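Local coordinates for protein 2'-deoxycytidine 5'-triphosphate deaminase (Agrobacterium tumefaciens, PDB 2R9Q) that probably catalyses the hydrolytic deamination of dCTP to dUTP with release of ammonia, a step in making the precursor for thymidine nucleotides, at residues G48-R53 with L75-L80; G89-V94 with E147-T152; L119-R124 with V228-K233; R151-V156 with H223-V228. All blocks are in the same frame, centred on the assembly; numbering follows the deposited sequence.

Contact 1. Residues G48-R53 with L75-L80; sequences GSKAYR and LHEVDL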
loop_
_atom_site.group_PDB
_atom_site.type_symbol
_atom_site.label_atom_id
_atom_site.label_comp_id
_atom_site.label_asym_id
_atom_site.label_seq_id
_atom_site.Cartn_x
_atom_site.Cartn_y
_atom_site.Cartn_z
ATOM N N GLY B 48 -11.084 -5.793 29.267
ATOM C CA GLY B 48 -11.995 -4.983 30.057
ATOM C C GLY B 48 -13.061 -4.303 29.186
ATOM O O GLY B 48 -13.267 -4.677 28.036
ATOM N N SER B 49 -13.735 -3.319 29.775
ATOM C CA SER B 49 -14.872 -2.610 29.161
ATOM C C SER B 49 -14.549 -1.382 28.274
ATOM O O SER B 49 -15.433 -0.872 27.617
ATOM C CB SER B 49 -15.817 -2.154 30.275
ATOM O OG SER B 49 -16.223 -3.246 31.085
ATOM N N LYS B 50 -13.303 -0.911 28.281
ATOM C CA LYS B 50 -12.902 0.283 27.545
ATOM C C LYS B 50 -11.680 -0.048 26.668
ATOM O O LYS B 50 -10.719 -0.698 27.129
ATOM C CB LYS B 50 -12.437 1.406 28.483
ATOM C CG LYS B 50 -13.376 2.130 29.458
ATOM C CD LYS B 50 -12.513 3.394 29.989
ATOM C CE LYS B 50 -13.203 4.450 31.012
ATOM N NZ LYS B 50 -12.531 5.900 31.012
ATOM N N ALA B 51 -11.703 0.422 25.429
ATOM C CA ALA B 51 -10.523 0.477 24.580
ATOM C C ALA B 51 -10.149 1.937 24.291
ATOM O O ALA B 51 -11.002 2.817 24.159
ATOM C CB ALA B 51 -10.740 -0.293 23.278
ATOM N N TYR B 52 -8.851 2.187 24.225
ATOM C CA TYR B 52 -8.344 3.492 23.917
ATOM C C TYR B 52 -7.647 3.467 22.578
ATOM O O TYR B 52 -6.696 2.726 22.369
ATOM C CB TYR B 52 -7.389 3.968 24.990
ATOM C CG TYR B 52 -7.991 4.116 26.352
ATOM C CD1 TYR B 52 -8.866 5.158 26.641
ATOM C CD2 TYR B 52 -7.695 3.200 27.361
ATOM C CE1 TYR B 52 -9.396 5.304 27.918
ATOM C CE2 TYR B 52 -8.214 3.335 28.615
ATOM C CZ TYR B 52 -9.064 4.393 28.904
ATOM O OH TYR B 52 -9.596 4.490 30.183
ATOM N N ARG B 53 -8.177 4.258 21.664
ATOM C CA ARG B 53 -7.621 4.387 20.365
ATOM C C ARG B 53 -6.472 5.396 20.447
ATOM O O ARG B 53 -6.611 6.470 20.998
ATOM C CB ARG B 53 -8.669 4.776 19.347
ATOM C CG ARG B 53 -8.130 4.659 17.935
ATOM C CD ARG B 53 -8.335 5.873 17.193
ATOM N NE ARG B 53 -7.997 5.719 15.778
ATOM C CZ ARG B 53 -7.028 6.380 15.157
ATOM N NH1 ARG B 53 -6.237 7.219 15.805
ATOM N NH2 ARG B 53 -6.843 6.189 13.881
ATOM N N LEU B 75 -6.401 10.131 21.202
ATOM C CA LEU B 75 -7.075 9.486 22.300
ATOM C C LEU B 75 -8.626 9.508 22.214
ATOM O O LEU B 75 -9.302 10.449 22.669
ATOM C CB LEU B 75 -6.552 10.019 23.627
ATOM C CG LEU B 75 -5.817 8.915 24.444
ATOM C CD1 LEU B 75 -6.724 7.813 25.009
ATOM C CD2 LEU B 75 -4.658 8.280 23.591
ATOM N N HIS B 76 -9.172 8.450 21.615
ATOM C CA HIS B 76 -10.609 8.212 21.622
ATOM C C HIS B 76 -10.903 6.959 22.458
ATOM O O HIS B 76 -10.258 5.933 22.340
ATOM C CB HIS B 76 -11.174 8.084 20.193
ATOM C CG HIS B 76 -12.671 7.978 20.152
ATOM N ND1 HIS B 76 -13.507 9.073 20.287
ATOM C CD2 HIS B 76 -13.481 6.899 20.031
ATOM C CE1 HIS B 76 -14.763 8.665 20.250
ATOM N NE2 HIS B 76 -14.774 7.352 20.089
ATOM N N GLU B 77 -11.896 7.079 23.324
ATOM C CA GLU B 77 -12.344 5.988 24.151
ATOM C C GLU B 77 -13.441 5.222 23.431
ATOM O O GLU B 77 -14.379 5.795 22.919
ATOM C CB GLU B 77 -12.840 6.535 25.474
ATOM C CG GLU B 77 -12.928 5.542 26.567
ATOM C CD GLU B 77 -13.561 6.121 27.827
ATOM O OE1 GLU B 77 -13.347 7.318 28.106
ATOM O OE2 GLU B 77 -14.265 5.380 28.536
ATOM N N VAL B 78 -13.300 3.909 23.399
ATOM C CA VAL B 78 -14.251 3.011 22.770
ATOM C C VAL B 78 -14.835 2.085 23.848
ATOM O O VAL B 78 -14.107 1.506 24.635
ATOM C CB VAL B 78 -13.529 2.182 21.692
ATOM C CG1 VAL B 78 -14.504 1.267 20.965
ATOM C CG2 VAL B 78 -12.766 3.107 20.728
ATOM N N ASP B 79 -16.146 1.957 23.885
ATOM C CA ASP B 79 -16.784 1.074 24.831
ATOM C C ASP B 79 -16.886 -0.325 24.250
ATOM O O ASP B 79 -17.377 -0.515 23.131
ATOM C CB ASP B 79 -18.146 1.621 25.237
ATOM C CG ASP B 79 -19.059 0.560 25.827
ATOM O OD1 ASP B 79 -18.852 0.149 27.000
ATOM O OD2 ASP B 79 -19.998 0.137 25.102
ATOM N N LEU B 80 -16.403 -1.299 25.014
ATOM C CA LEU B 80 -16.451 -2.705 24.591
ATOM C C LEU B 80 -17.548 -3.525 25.285
ATOM O O LEU B 80 -17.602 -4.761 25.156
ATOM C CB LEU B 80 -15.113 -3.365 24.832
ATOM C CG LEU B 80 -13.887 -2.738 24.192
ATOM C CD1 LEU B 80 -12.703 -3.628 24.527
ATOM C CD2 LEU B 80 -14.077 -2.526 22.692
#
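The carbonyl oxygen of Ala51 accepts the amide of Val78 in the shortest bond of this contact, Val78 N to Ala51 O at 2.7 Å, with the donor lying in the carbonyl plane. It belongs to an antiparallel strand pair in the N-terminal dCTP deaminase region, a member of the dUTPase clan, in which strand 76-79 pairs with strand 50-54 and the latter pairs in turn with strand 91-101. The pair illustrates how one sheet edge can serve two environments. Ala51 and Arg53 stand with Val78 and His76 on one face, where Ala51 CB meets Val78 CB at 4.1 Å; Arg53 carries its charge onward to Glu87 of the second subunit. Lys50 and Tyr52 share the other face with Asp79 and Glu77. There the Glu77 chain, with CG anti to the backbone N (chi1 -162°) and extended beyond it, runs beside the Tyr52 ring in the same direction, and its CG lies 3.8 Å from Tyr52 CE1. Its carboxylate forms a salt bridge with Lys50 NZ, although the exact place of OE2 is doubtful. Leu75 crosses the tyrosine, its CD1 3.8 Å from Tyr52 CD1. Beyond the paired residues, Leu80 N still reaches Ser49 O at 2.8 Å, but from above the carbonyl plane, 46° out of it.

Contact 2. Residues G89-V94 with E147-T152; sequences GCVYIV and EISPRT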
loop_
_atom_site.group_PDB
_atom_site.type_symbol
_atom_site.label_atom_id
_atom_site.label_comp_id
_atom_site.label_asym_id
_atom_site.label_seq_id
_atom_site.Cartn_x
_atom_site.Cartn_y
_atom_site.Cartn_z
ATOM N N GLY B 89 -4.576 -1.424 10.754
ATOM C CA GLY B 89 -3.664 -0.287 10.729
ATOM C C GLY B 89 -3.849 0.650 11.893
ATOM O O GLY B 89 -3.203 1.684 11.958
ATOM N N CYS B 90 -4.752 0.313 12.803
ATOM C CA CYS B 90 -5.133 1.192 13.920
ATOM C C CYS B 90 -4.674 0.563 15.192
ATOM O O CYS B 90 -4.636 -0.644 15.266
ATOM C CB CYS B 90 -6.647 1.437 13.965
ATOM S SG CYS B 90 -7.247 2.365 12.575
ATOM N N VAL B 91 -4.328 1.406 16.171
ATOM C CA VAL B 91 -3.718 0.966 17.414
ATOM C C VAL B 91 -4.668 1.295 18.564
ATOM O O VAL B 91 -5.205 2.397 18.670
ATOM C CB VAL B 91 -2.276 1.565 17.609
ATOM C CG1 VAL B 91 -1.555 0.940 18.779
ATOM C CG2 VAL B 91 -1.451 1.426 16.337
ATOM N N TYR B 92 -4.912 0.289 19.382
ATOM C CA TYR B 92 -5.798 0.384 20.537
ATOM C C TYR B 92 -5.102 -0.137 21.770
ATOM O O TYR B 92 -4.403 -1.133 21.706
ATOM C CB TYR B 92 -7.101 -0.417 20.305
ATOM C CG TYR B 92 -7.837 -0.087 19.025
ATOM C CD1 TYR B 92 -8.784 0.923 18.980
ATOM C CD2 TYR B 92 -7.578 -0.788 17.867
ATOM C CE1 TYR B 92 -9.453 1.222 17.817
ATOM C CE2 TYR B 92 -8.231 -0.506 16.693
ATOM C CZ TYR B 92 -9.174 0.497 16.663
ATOM O OH TYR B 92 -9.819 0.750 15.477
ATOM N N ILE B 93 -5.252 0.560 22.886
ATOM C CA ILE B 93 -4.812 0.054 24.198
ATOM C C ILE B 93 -6.054 -0.313 25.008
ATOM O O ILE B 93 -7.030 0.434 25.041
ATOM C CB ILE B 93 -3.919 1.057 25.000
ATOM C CG1 ILE B 93 -2.882 1.745 24.097
ATOM C CG2 ILE B 93 -3.217 0.365 26.166
ATOM C CD1 ILE B 93 -1.872 0.871 23.547
ATOM N N VAL B 94 -6.008 -1.502 25.612
ATOM C CA VAL B 94 -7.128 -2.084 26.344
ATOM C C VAL B 94 -6.682 -2.570 27.726
ATOM O O VAL B 94 -5.875 -3.506 27.823
ATOM C CB VAL B 94 -7.793 -3.214 25.546
ATOM C CG1 VAL B 94 -8.958 -3.778 26.309
ATOM C CG2 VAL B 94 -8.229 -2.691 24.207
ATOM N N GLU B 147 -2.108 -3.954 24.030
ATOM C CA GLU B 147 -2.066 -3.229 22.778
ATOM C C GLU B 147 -2.531 -4.129 21.623
ATOM O O GLU B 147 -2.045 -5.248 21.476
ATOM C CB GLU B 147 -0.665 -2.767 22.541
ATOM C CG GLU B 147 -0.491 -1.696 21.524
ATOM C CD GLU B 147 0.932 -1.092 21.609
ATOM O OE1 GLU B 147 1.860 -1.653 20.963
ATOM O OE2 GLU B 147 1.109 -0.067 22.338
ATOM N N ILE B 148 -3.483 -3.638 20.830
ATOM C CA ILE B 148 -4.060 -4.391 19.731
ATOM C C ILE B 148 -4.015 -3.575 18.466
ATOM O O ILE B 148 -4.561 -2.477 18.389
ATOM C CB ILE B 148 -5.563 -4.848 19.957
ATOM C CG1 ILE B 148 -5.797 -5.537 21.290
ATOM C CG2 ILE B 148 -6.049 -5.785 18.809
ATOM C CD1 ILE B 148 -7.272 -5.677 21.698
ATOM N N SER B 149 -3.392 -4.158 17.457
ATOM C CA SER B 149 -3.479 -3.660 16.088
ATOM C C SER B 149 -3.771 -4.777 15.085
ATOM O O SER B 149 -2.895 -5.597 14.784
ATOM C CB SER B 149 -2.201 -2.928 15.683
ATOM O OG SER B 149 -2.458 -2.206 14.512
ATOM N N PRO B 150 -4.998 -4.821 14.562
ATOM C CA PRO B 150 -5.321 -5.776 13.481
ATOM C C PRO B 150 -4.534 -5.460 12.212
ATOM O O PRO B 150 -4.417 -4.326 11.860
ATOM C CB PRO B 150 -6.821 -5.551 13.260
ATOM C CG PRO B 150 -7.282 -4.857 14.501
ATOM C CD PRO B 150 -6.175 -4.013 14.909
ATOM N N ARG B 151 -4.001 -6.456 11.544
ATOM C CA ARG B 151 -3.192 -6.200 10.387
ATOM C C ARG B 151 -3.916 -6.540 9.079
ATOM O O ARG B 151 -3.829 -5.802 8.133
ATOM C CB ARG B 151 -1.895 -6.977 10.524
ATOM C CG ARG B 151 -0.651 -6.208 10.672
ATOM C CD ARG B 151 -0.289 -5.758 12.073
ATOM N NE ARG B 151 -0.702 -4.401 12.466
ATOM C CZ ARG B 151 -0.828 -3.294 11.707
ATOM N NH1 ARG B 151 -0.547 -3.251 10.402
ATOM N NH2 ARG B 151 -1.229 -2.166 12.296
ATOM N N THR B 152 -4.590 -7.688 9.009
ATOM C CA THR B 152 -5.248 -8.101 7.764
ATOM C C THR B 152 -6.745 -8.030 7.820
ATOM O O THR B 152 -7.342 -7.572 6.892
ATOM C CB THR B 152 -4.856 -9.519 7.345
ATOM O OG1 THR B 152 -3.437 -9.592 7.241
ATOM C CG2 THR B 152 -5.513 -9.927 5.986
#
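Ser149 turns its hydroxyl to the other segment, OG donating to Cys90 O at 2.8 Å from well above the carbonyl plane. This bond shows a side chain doing work that strand amides do elsewhere: the serine oxygen is anti to its own backbone N (chi1 -166°), which carries it across to Cys90. Arg151, its chain bent at chi2 and chi3, brings NH2 back to the same OG, in a bond modelled so short that its exact length is doubtful. Farther along, the antiparallel strands exchange two amide bonds, Tyr92 N to Ile148 O and Ile148 N to Tyr92 O, the latter 2.8 Å long. Ile148 O also lies near the plane of the Tyr92 ring, at its edge, 3.5 Å from CD2. On the face of Ile93 and Glu147, Ile93 folds: with chi1 -42° and chi2 -66° its CD1 lies over the Glu147 chain, 3.5 Å from CG. Val91 CG1 meets that same Glu147 CG at 4.0 Å, so the methylene of this buried acid touches two aliphatic groups of the neighbouring strand, while OE1 is hydrogen-bonded to Ser57. Back on the Tyr92 and Ile148 face, the Val94 and Ile148 side chains meet at a slant, CG2 to CD1 4.0 Å. Strand 91-101 runs between strands 50-54 and 143-150, and strand 143-150 is followed in the sheet by strand 121-127; Val322 of the third subunit packs on Val91, Ser149 and Arg151.

Contact 3. Residues L119-R124 with V228-K233; sequences LDIFTR and VDVDKK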
loop_
_atom_site.group_PDB
_atom_site.type_symbol
_atom_site.label_atom_id
_atom_site.label_comp_id
_atom_site.label_asym_id
_atom_site.label_seq_id
_atom_site.Cartn_x
_atom_site.Cartn_y
_atom_site.Cartn_z
ATOM N N LEU B 119 -5.493 -14.759 12.703
ATOM C CA LEU B 119 -6.225 -13.617 12.243
ATOM C C LEU B 119 -5.312 -12.429 12.055
ATOM O O LEU B 119 -5.801 -11.322 11.855
ATOM C CB LEU B 119 -7.316 -13.242 13.226
ATOM C CG LEU B 119 -8.705 -13.873 13.177
ATOM C CD1 LEU B 119 -8.689 -15.290 12.692
ATOM C CD2 LEU B 119 -9.347 -13.771 14.564
ATOM N N ASP B 120 -4.007 -12.658 12.158
ATOM C CA ASP B 120 -2.979 -11.642 11.912
ATOM C C ASP B 120 -3.182 -10.389 12.773
ATOM O O ASP B 120 -3.092 -9.277 12.267
ATOM C CB ASP B 120 -2.976 -11.299 10.406
ATOM C CG ASP B 120 -1.681 -10.659 9.906
ATOM O OD1 ASP B 120 -0.551 -10.919 10.402
ATOM O OD2 ASP B 120 -1.819 -9.901 8.940
ATOM N N ILE B 121 -3.475 -10.584 14.060
ATOM C CA ILE B 121 -3.695 -9.468 14.993
ATOM C C ILE B 121 -2.420 -9.265 15.792
ATOM O O ILE B 121 -2.002 -10.147 16.501
ATOM C CB ILE B 121 -4.885 -9.659 15.963
ATOM C CG1 ILE B 121 -6.165 -10.032 15.192
ATOM C CG2 ILE B 121 -5.067 -8.389 16.825
ATOM C CD1 ILE B 121 -7.320 -10.721 16.034
ATOM N N PHE B 122 -1.792 -8.110 15.602
ATOM C CA PHE B 122 -0.647 -7.685 16.394
ATOM C C PHE B 122 -1.114 -7.325 17.788
ATOM O O PHE B 122 -2.061 -6.573 17.954
ATOM C CB PHE B 122 0.039 -6.526 15.678
ATOM C CG PHE B 122 1.048 -5.795 16.472
ATOM C CD1 PHE B 122 2.413 -5.967 16.202
ATOM C CD2 PHE B 122 0.665 -4.896 17.443
ATOM C CE1 PHE B 122 3.348 -5.292 16.906
ATOM C CE2 PHE B 122 1.619 -4.181 18.158
ATOM C CZ PHE B 122 2.972 -4.394 17.882
ATOM N N THR B 123 -0.445 -7.887 18.786
ATOM C CA THR B 123 -0.709 -7.624 20.198
ATOM C C THR B 123 0.594 -7.536 21.016
ATOM O O THR B 123 1.593 -8.155 20.677
ATOM C CB THR B 123 -1.692 -8.686 20.858
ATOM O OG1 THR B 123 -1.082 -9.974 20.909
ATOM C CG2 THR B 123 -3.009 -8.783 20.101
ATOM N N ARG B 124 0.548 -6.734 22.074
ATOM C CA ARG B 124 1.609 -6.571 23.060
ATOM C C ARG B 124 0.971 -6.371 24.435
ATOM O O ARG B 124 0.156 -5.483 24.618
ATOM C CB ARG B 124 2.443 -5.319 22.771
ATOM C CG ARG B 124 3.165 -5.315 21.472
ATOM C CD ARG B 124 4.313 -6.247 21.492
ATOM N NE ARG B 124 5.157 -6.069 20.311
ATOM C CZ ARG B 124 5.052 -6.788 19.201
ATOM N NH1 ARG B 124 4.125 -7.737 19.072
ATOM N NH2 ARG B 124 5.873 -6.549 18.200
ATOM N N VAL B 228 -14.155 -9.861 11.651
ATOM C CA VAL B 228 -14.104 -11.121 12.340
ATOM C C VAL B 228 -14.402 -10.958 13.811
ATOM O O VAL B 228 -13.657 -10.290 14.489
ATOM C CB VAL B 228 -12.751 -11.842 12.209
ATOM C CG1 VAL B 228 -12.812 -13.168 12.985
ATOM C CG2 VAL B 228 -12.420 -12.080 10.775
ATOM N N ASP B 229 -15.492 -11.576 14.281
ATOM C CA ASP B 229 -15.773 -11.705 15.714
ATOM C C ASP B 229 -14.835 -12.751 16.338
ATOM O O ASP B 229 -14.902 -13.936 16.032
ATOM C CB ASP B 229 -17.251 -12.045 15.974
ATOM C CG ASP B 229 -17.703 -11.728 17.409
ATOM O OD1 ASP B 229 -16.943 -11.997 18.368
ATOM O OD2 ASP B 229 -18.842 -11.225 17.583
ATOM N N VAL B 230 -13.956 -12.262 17.207
ATOM C CA VAL B 230 -12.922 -13.056 17.848
ATOM C C VAL B 230 -13.474 -14.018 18.902
ATOM O O VAL B 230 -12.811 -14.973 19.286
ATOM C CB VAL B 230 -11.801 -12.150 18.470
ATOM C CG1 VAL B 230 -11.257 -11.176 17.404
ATOM C CG2 VAL B 230 -12.275 -11.431 19.755
ATOM N N ASP B 231 -14.695 -13.749 19.361
ATOM C CA ASP B 231 -15.438 -14.686 20.226
ATOM C C ASP B 231 -16.152 -15.812 19.449
ATOM O O ASP B 231 -16.412 -16.831 20.001
ATOM C CB ASP B 231 -16.422 -13.938 21.121
ATOM C CG ASP B 231 -15.748 -12.915 22.034
ATOM O OD1 ASP B 231 -14.508 -12.844 22.075
ATOM O OD2 ASP B 231 -16.465 -12.156 22.723
ATOM N N LYS B 232 -16.423 -15.633 18.169
ATOM C CA LYS B 232 -17.183 -16.598 17.389
ATOM C C LYS B 232 -16.412 -16.924 16.124
ATOM O O LYS B 232 -16.931 -16.777 15.046
ATOM C CB LYS B 232 -18.562 -16.032 16.983
ATOM C CG LYS B 232 -19.193 -14.986 17.868
ATOM C CD LYS B 232 -19.709 -15.538 19.181
ATOM C CE LYS B 232 -20.896 -14.691 19.699
ATOM N NZ LYS B 232 -20.619 -13.192 19.625
ATOM N N LYS B 233 -15.167 -17.360 16.244
ATOM C CA LYS B 233 -14.314 -17.512 15.051
ATOM C C LYS B 233 -14.766 -18.669 14.123
ATOM O O LYS B 233 -14.699 -18.536 12.911
ATOM C CB LYS B 233 -12.830 -17.640 15.420
ATOM C CG LYS B 233 -12.249 -16.492 16.201
ATOM C CD LYS B 233 -10.759 -16.715 16.446
ATOM C CE LYS B 233 -10.222 -15.806 17.514
ATOM N NZ LYS B 233 -10.587 -16.220 18.897
#
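Where Leu119 meets Val228 and Lys233 there is no ring or other flat group; the flat groups of the first segment, the Arg124 guanidinium and the Phe122 ring, meet each other away from the contact, Phe122 CE1 lying over one guanidinium face, offset toward the rim. Arg124 NH1 bonds Thr123 O close to the guanidinium plane, and NH2 bonds Gly287 O of the third subunit. The contact itself is made by aliphatic branches. Leu119 and Val228 point at each other tip to tip, with Leu119 CD2 3.9 Å from Val228 CG1. The same methyl lies across the lysine chain, 3.7 Å from Lys233 CE. This is a small example of how a lysine can serve apolar and polar surroundings at once: its methylenes receive the leucine, while a bend at chi4 (76°) turns NZ back onto Val230 O at 2.6 Å, in the carbonyl plane and on a lone pair. The two segments join the N-terminal and C-terminal dCTP deaminase regions, the turn after helix 114-118 meeting the short strand 228-229 and the bend beyond it. That bend is an Asx turn, Asp229 OD1 accepting Asp231 N at 3.0 Å through its anti lone pair; Arg158 forms salt bridges with both aspartates. From the start of strand 121-127 the Ile121 side chain slants across Val230, CD1 to CG1 4.2 Å, and both side chains also rest on Ile155 of strand 155-157.

Contact 4. Residues R151-V156 with H223-V228; sequences RTFPIV and HHTAVV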
loop_
_atom_site.group_PDB
_atom_site.type_symbol
_atom_site.label_atom_id
_atom_site.label_comp_id
_atom_site.label_asym_id
_atom_site.label_seq_id
_atom_site.Cartn_x
_atom_site.Cartn_y
_atom_site.Cartn_z
ATOM N N ARG B 151 -4.001 -6.456 11.544
ATOM C CA ARG B 151 -3.192 -6.200 10.387
ATOM C C ARG B 151 -3.916 -6.540 9.079
ATOM O O ARG B 151 -3.829 -5.802 8.133
ATOM C CB ARG B 151 -1.895 -6.977 10.524
ATOM C CG ARG B 151 -0.651 -6.208 10.672
ATOM C CD ARG B 151 -0.289 -5.758 12.073
ATOM N NE ARG B 151 -0.702 -4.401 12.466
ATOM C CZ ARG B 151 -0.828 -3.294 11.707
ATOM N NH1 ARG B 151 -0.547 -3.251 10.402
ATOM N NH2 ARG B 151 -1.229 -2.166 12.296
ATOM N N THR B 152 -4.590 -7.688 9.009
ATOM C CA THR B 152 -5.248 -8.101 7.764
ATOM C C THR B 152 -6.745 -8.030 7.820
ATOM O O THR B 152 -7.342 -7.572 6.892
ATOM C CB THR B 152 -4.856 -9.519 7.345
ATOM O OG1 THR B 152 -3.437 -9.592 7.241
ATOM C CG2 THR B 152 -5.513 -9.927 5.986
ATOM N N PHE B 153 -7.339 -8.558 8.889
ATOM C CA PHE B 153 -8.777 -8.578 9.047
ATOM C C PHE B 153 -9.212 -7.585 10.088
ATOM O O PHE B 153 -8.653 -7.545 11.204
ATOM C CB PHE B 153 -9.327 -9.975 9.473
ATOM C CG PHE B 153 -8.771 -11.135 8.693
ATOM C CD1 PHE B 153 -9.096 -11.321 7.391
ATOM C CD2 PHE B 153 -7.970 -12.068 9.299
ATOM C CE1 PHE B 153 -8.583 -12.357 6.699
ATOM C CE2 PHE B 153 -7.454 -13.094 8.601
ATOM C CZ PHE B 153 -7.767 -13.229 7.300
ATOM N N PRO B 154 -10.252 -6.800 9.761
ATOM C CA PRO B 154 -10.856 -6.052 10.844
ATOM C C PRO B 154 -11.588 -7.013 11.799
ATOM O O PRO B 154 -12.110 -8.073 11.373
ATOM C CB PRO B 154 -11.795 -5.120 10.116
ATOM C CG PRO B 154 -12.161 -5.858 8.837
ATOM C CD PRO B 154 -10.904 -6.527 8.462
ATOM N N ILE B 155 -11.584 -6.685 13.077
ATOM C CA ILE B 155 -12.090 -7.598 14.100
ATOM C C ILE B 155 -13.128 -6.959 14.988
ATOM O O ILE B 155 -13.161 -5.759 15.125
ATOM C CB ILE B 155 -10.965 -8.268 14.895
ATOM C CG1 ILE B 155 -10.155 -7.267 15.716
ATOM C CG2 ILE B 155 -10.085 -9.124 13.962
ATOM C CD1 ILE B 155 -9.300 -7.899 16.825
ATOM N N VAL B 156 -14.022 -7.773 15.543
ATOM C CA VAL B 156 -14.887 -7.321 16.641
ATOM C C VAL B 156 -14.484 -7.985 17.965
ATOM O O VAL B 156 -14.299 -9.202 18.036
ATOM C CB VAL B 156 -16.459 -7.391 16.333
ATOM C CG1 VAL B 156 -16.774 -8.443 15.305
ATOM C CG2 VAL B 156 -17.270 -7.620 17.606
ATOM N N HIS B 223 -8.423 -9.508 1.615
ATOM C CA HIS B 223 -8.561 -8.085 1.954
ATOM C C HIS B 223 -10.000 -7.595 1.798
ATOM O O HIS B 223 -10.819 -8.202 1.164
ATOM C CB HIS B 223 -7.585 -7.269 1.142
ATOM C CG HIS B 223 -6.162 -7.703 1.312
ATOM N ND1 HIS B 223 -5.443 -8.314 0.308
ATOM C CD2 HIS B 223 -5.337 -7.645 2.385
ATOM C CE1 HIS B 223 -4.231 -8.600 0.749
ATOM N NE2 HIS B 223 -4.141 -8.204 2.008
ATOM N N HIS B 224 -10.347 -6.524 2.449
ATOM C CA HIS B 224 -11.761 -6.053 2.390
ATOM C C HIS B 224 -12.834 -7.098 2.780
ATOM O O HIS B 224 -13.972 -7.094 2.251
ATOM C CB HIS B 224 -12.043 -5.425 1.027
ATOM C CG HIS B 224 -11.116 -4.298 0.700
ATOM N ND1 HIS B 224 -11.281 -3.026 1.208
ATOM C CD2 HIS B 224 -9.982 -4.267 -0.034
ATOM C CE1 HIS B 224 -10.307 -2.247 0.769
ATOM N NE2 HIS B 224 -9.506 -2.974 0.009
ATOM N N THR B 225 -12.476 -7.921 3.763
ATOM C CA THR B 225 -13.339 -8.936 4.276
ATOM C C THR B 225 -14.387 -8.289 5.157
ATOM O O THR B 225 -14.331 -7.107 5.439
ATOM C CB THR B 225 -12.535 -10.035 5.094
ATOM O OG1 THR B 225 -12.000 -9.471 6.305
ATOM C CG2 THR B 225 -11.392 -10.708 4.259
ATOM N N ALA B 226 -15.364 -9.081 5.570
ATOM C CA ALA B 226 -16.231 -8.741 6.692
ATOM C C ALA B 226 -15.367 -8.679 7.958
ATOM O O ALA B 226 -14.164 -8.989 7.927
ATOM C CB ALA B 226 -17.384 -9.781 6.820
ATOM N N VAL B 227 -15.972 -8.247 9.067
ATOM C CA VAL B 227 -15.273 -8.120 10.334
ATOM C C VAL B 227 -15.241 -9.503 10.978
ATOM O O VAL B 227 -16.171 -10.247 10.814
ATOM C CB VAL B 227 -15.931 -7.058 11.264
ATOM C CG1 VAL B 227 -15.958 -5.717 10.581
ATOM C CG2 VAL B 227 -17.346 -7.486 11.657
ATOM N N VAL B 228 -14.155 -9.861 11.651
ATOM C CA VAL B 228 -14.104 -11.121 12.340
ATOM C C VAL B 228 -14.402 -10.958 13.811
ATOM O O VAL B 228 -13.657 -10.290 14.489
ATOM C CB VAL B 228 -12.751 -11.842 12.209
ATOM C CG1 VAL B 228 -12.812 -13.168 12.985
ATOM C CG2 VAL B 228 -12.420 -12.080 10.775
HETATM O O HOH W 1 -10.105 -7.906 5.578
#
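Pro154 is the bump of the first segment, and residues 225-227 bend around it: its CD lies 3.8 Å from Thr225 OG1, its CG faces Ala226 O, and Val227 CG1 closes on the ring from the strand side. Phe153 lies next to the proline with its ring turned edge-on to Thr225, so that OG1 and CG2 both sit near the ring plane and OG1 is 3.6 Å from Phe153 CD1; Trp242 meets the same ring edge-to-face. Val228 sends CG2 to Phe153 CB at 4.0 Å. Two more branches mesh farther on, Val227 CG2 with Val156 CG1 at 3.8 Å. The backbones then join as a short parallel bridge, Ile155 beside Val228, in which Val228 N donates to Pro154 O at 2.7 Å and Val156 N to Val228 O. This links the N-terminal and C-terminal dCTP deaminase regions within one mixed sheet. At the wider end, where the chains stand farther apart, a water donates to Thr152 O and to Thr225 OG1, the latter at 2.6 Å, and accepts a hydrogen bond from Thr225 N. A chi1 of 68° sets Thr225 OG1 between the backbone N and the carbonyl carbon, where it donates to Ala226 O. The chemistry implies a division of labour: direct amide bonds and apolar meshing at the strand end, and at the loop end a water with three bonds linking Thr152 O to the amide and hydroxyl of Thr225.

Contacts 1 and 2 are successive pairings in one antiparallel sheet, since strands 50-54 and 91-101 are neighbours, and Tyr52 O and Ile93 N probably bond between them. Contact 1 is partly buried, with an exposed group of Lys50, Glu77 and Asp79 on one face and Arg53 reaching the second subunit from the other; contacts 2, 3 and 4 are buried. Contact 2 adds side-chain bonds to its amide pairs. Contact 3 reaches that sheet through strand 121-127 but has no hydrogen bond across its segments, only aliphatic meetings. Contact 4 shares Val228 with it and Arg151 and Thr152 with contact 2. Contacts 3 and 4 both join the two family regions, one by side chains alone, the other also by backbone and water.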